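PDB 3UYU: antifreeze protein from Leucosporidium, which binds to the surface of ice crystals and inhibits their growth, conferring freeze tolerance with low thermal hysteresis activity. Local coordinates for residues A[100-105]-A[118-123]. The protein carries 2 engineered substitutions. Sequence-based numbering, arbitrary orientation.
Sequences PDFLEL and GLYKWT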
loop_
_atom_site.group_PDB
_atom_site.type_symbol
_atom_site.label_atom_id
_atom_site.label_comp_id
_atom_site.label_asym_id
_atom_site.label_seq_id
_atom_site.Cartn_x
_atom_site.Cartn_y
_atom_site.Cartn_z
ATOM N N PRO A 100 -24.395 5.692 -13.016
ATOM C CA PRO A 100 -23.996 4.971 -14.186
ATOM C C PRO A 100 -24.432 5.701 -15.439
ATOM O O PRO A 100 -25.495 6.364 -15.469
ATOM C CB PRO A 100 -24.713 3.619 -14.071
ATOM C CG PRO A 100 -25.906 3.894 -13.133
ATOM C CD PRO A 100 -25.337 4.907 -12.170
ATOM N N ASP A 101 -23.601 5.603 -16.476
ATOM C CA ASP A 101 -23.980 6.091 -17.778
ATOM C C ASP A 101 -24.876 5.136 -18.499
ATOM O O ASP A 101 -25.662 5.533 -19.398
ATOM C CB ASP A 101 -22.676 6.350 -18.572
ATOM C CG ASP A 101 -21.869 7.455 -17.975
ATOM O OD1 ASP A 101 -22.408 8.598 -17.882
ATOM O OD2 ASP A 101 -20.707 7.210 -17.486
ATOM N N PHE A 102 -24.714 3.848 -18.190
ATOM C CA PHE A 102 -25.488 2.766 -18.776
ATOM C C PHE A 102 -25.932 1.851 -17.656
ATOM O O PHE A 102 -25.123 1.423 -16.802
ATOM C CB PHE A 102 -24.670 1.999 -19.837
ATOM C CG PHE A 102 -24.185 2.881 -20.930
ATOM C CD1 PHE A 102 -24.977 3.134 -22.052
ATOM C CD2 PHE A 102 -22.943 3.542 -20.818
ATOM C CE1 PHE A 102 -24.524 4.017 -23.035
ATOM C CE2 PHE A 102 -22.490 4.410 -21.805
ATOM C CZ PHE A 102 -23.299 4.631 -22.927
ATOM N N LEU A 103 -27.225 1.551 -17.680
ATOM C CA LEU A 103 -27.875 0.655 -16.732
ATOM C C LEU A 103 -28.608 -0.484 -17.431
ATOM O O LEU A 103 -29.561 -0.319 -18.225
ATOM C CB LEU A 103 -28.794 1.444 -15.837
ATOM C CG LEU A 103 -29.409 0.782 -14.574
ATOM C CD1 LEU A 103 -28.403 -0.068 -13.750
ATOM C CD2 LEU A 103 -30.192 1.761 -13.717
ATOM N N GLU A 104 -28.167 -1.668 -17.096
ATOM C CA GLU A 104 -28.661 -2.891 -17.691
ATOM C C GLU A 104 -28.537 -2.912 -19.227
ATOM O O GLU A 104 -29.403 -3.424 -19.919
ATOM C CB GLU A 104 -30.131 -3.169 -17.284
ATOM C CG GLU A 104 -30.425 -2.885 -15.809
ATOM C CD GLU A 104 -29.664 -3.831 -14.804
ATOM O OE1 GLU A 104 -28.913 -4.721 -15.210
ATOM O OE2 GLU A 104 -29.828 -3.668 -13.576
ATOM N N LEU A 105 -27.385 -2.480 -19.766
ATOM C CA LEU A 105 -27.249 -2.442 -21.243
ATOM C C LEU A 105 -27.383 -3.854 -21.799
ATOM O O LEU A 105 -26.788 -4.812 -21.311
ATOM C CB LEU A 105 -25.888 -1.823 -21.587
ATOM C CG LEU A 105 -25.559 -1.790 -23.063
ATOM C CD1 LEU A 105 -26.408 -0.769 -23.841
ATOM C CD2 LEU A 105 -24.058 -1.483 -23.182
ATOM N N GLY A 118 -17.069 5.309 -20.022
ATOM C CA GLY A 118 -18.114 5.649 -19.039
ATOM C C GLY A 118 -18.248 4.561 -18.016
ATOM O O GLY A 118 -17.428 3.624 -17.936
ATOM N N LEU A 119 -19.270 4.745 -17.168
ATOM C CA LEU A 119 -19.620 3.849 -16.090
ATOM C C LEU A 119 -20.821 3.000 -16.465
ATOM O O LEU A 119 -21.874 3.548 -16.777
ATOM C CB LEU A 119 -19.971 4.670 -14.891
ATOM C CG LEU A 119 -19.930 4.086 -13.478
ATOM C CD1 LEU A 119 -20.728 4.752 -12.396
ATOM C CD2 LEU A 119 -19.192 2.753 -13.122
ATOM N N TYR A 120 -20.617 1.683 -16.539
ATOM C CA TYR A 120 -21.620 0.710 -16.960
ATOM C C TYR A 120 -22.009 -0.199 -15.775
ATOM O O TYR A 120 -21.123 -0.774 -15.140
ATOM C CB TYR A 120 -21.113 -0.204 -18.095
ATOM C CG TYR A 120 -20.821 0.506 -19.414
ATOM C CD1 TYR A 120 -19.705 1.360 -19.529
ATOM C CD2 TYR A 120 -21.572 0.232 -20.561
ATOM C CE1 TYR A 120 -19.434 1.999 -20.766
ATOM C CE2 TYR A 120 -21.336 0.860 -21.787
ATOM C CZ TYR A 120 -20.258 1.760 -21.867
ATOM O OH TYR A 120 -19.980 2.370 -23.103
ATOM N N LYS A 121 -23.323 -0.338 -15.521
ATOM C CA LYS A 121 -23.777 -1.107 -14.346
ATOM C C LYS A 121 -24.826 -2.127 -14.781
ATOM O O LYS A 121 -25.750 -1.800 -15.548
ATOM C CB LYS A 121 -24.414 -0.187 -13.304
ATOM C CG LYS A 121 -24.842 -0.916 -12.032
ATOM C CD LYS A 121 -25.406 0.067 -10.997
ATOM C CE LYS A 121 -25.950 -0.753 -9.834
ATOM N NZ LYS A 121 -24.775 -1.037 -9.010
ATOM N N TRP A 122 -24.730 -3.326 -14.211
ATOM C CA TRP A 122 -25.783 -4.346 -14.336
ATOM C C TRP A 122 -26.044 -4.955 -13.004
ATOM O O TRP A 122 -25.101 -5.289 -12.263
ATOM C CB TRP A 122 -25.312 -5.525 -15.146
ATOM C CG TRP A 122 -25.031 -5.191 -16.611
ATOM C CD1 TRP A 122 -25.861 -5.403 -17.640
ATOM C CD2 TRP A 122 -23.822 -4.613 -17.154
ATOM N NE1 TRP A 122 -25.259 -5.025 -18.836
ATOM C CE2 TRP A 122 -24.016 -4.508 -18.549
ATOM C CE3 TRP A 122 -22.618 -4.174 -16.587
ATOM C CZ2 TRP A 122 -23.004 -4.009 -19.429
ATOM C CZ3 TRP A 122 -21.564 -3.680 -17.456
ATOM C CH2 TRP A 122 -21.801 -3.559 -18.842
ATOM N N THR A 123 -27.334 -5.205 -12.721
ATOM C CA THR A 123 -27.685 -5.984 -11.502
ATOM C C THR A 123 -27.752 -7.474 -11.748
ATOM O O THR A 123 -27.919 -8.268 -10.796
ATOM C CB THR A 123 -28.997 -5.512 -10.814
ATOM O OG1 THR A 123 -30.085 -5.674 -11.724
ATOM C CG2 THR A 123 -28.912 -4.102 -10.399
HETATM O O HOH W 1 -24.980 -1.430 -18.269
#
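The F102 and Y120 rings form an offset stack, centroids 4.4 Å apart and planes at 16°, with F102 CD2 over one face of the Y120 ring near its rim. In both residues CG stands anti to the carbonyl carbon, beside the backbone N, which turns the two rings side by side in the same direction. L105 CD2 meets the Y120 ring at its edge, in plane, while Y120 OH is hydrogen-bonded to V116 O. Over the centre of one face of the W122 indole lies a water that accepts from L105 N and donates to K121 O. At the edge of the indole, W122 NE1 donates in the ring plane to a lone pair of L105 O, 2.9 Å away. The backbones of strands 102-103 and 118-122 pair in parallel: L119 O accepts from both D101 N and F102 N, K121 N donates to F102 O, and E104 N to K121 O at 2.9 Å. A carboxylate closes the ladder at each end. D101 OD2 takes L119 N on its anti lone pair at 2.9 Å, nearly straight at 173°. E104, its chain bent at chi2, swings its carboxylate back to T123: OE1 and OE2 share the backbone N of T123, 18° out of the carboxylate plane, and E104 OE2 also accepts from T123 OG1 at 2.7 Å. With an alanine here in place of E104, T123 N and OG1 would probably lose this acceptor, and the end of the pairing would be less firmly held. Strand 142-146 flanks 118-122 on its other edge, so 102-103 extends a parallel ladder of the right-handed beta-helix. The backbone bonds set the register of this short two-bridge pairing, and the aromatic stack on one face and the side-chain acceptors at both ends probably reinforce it.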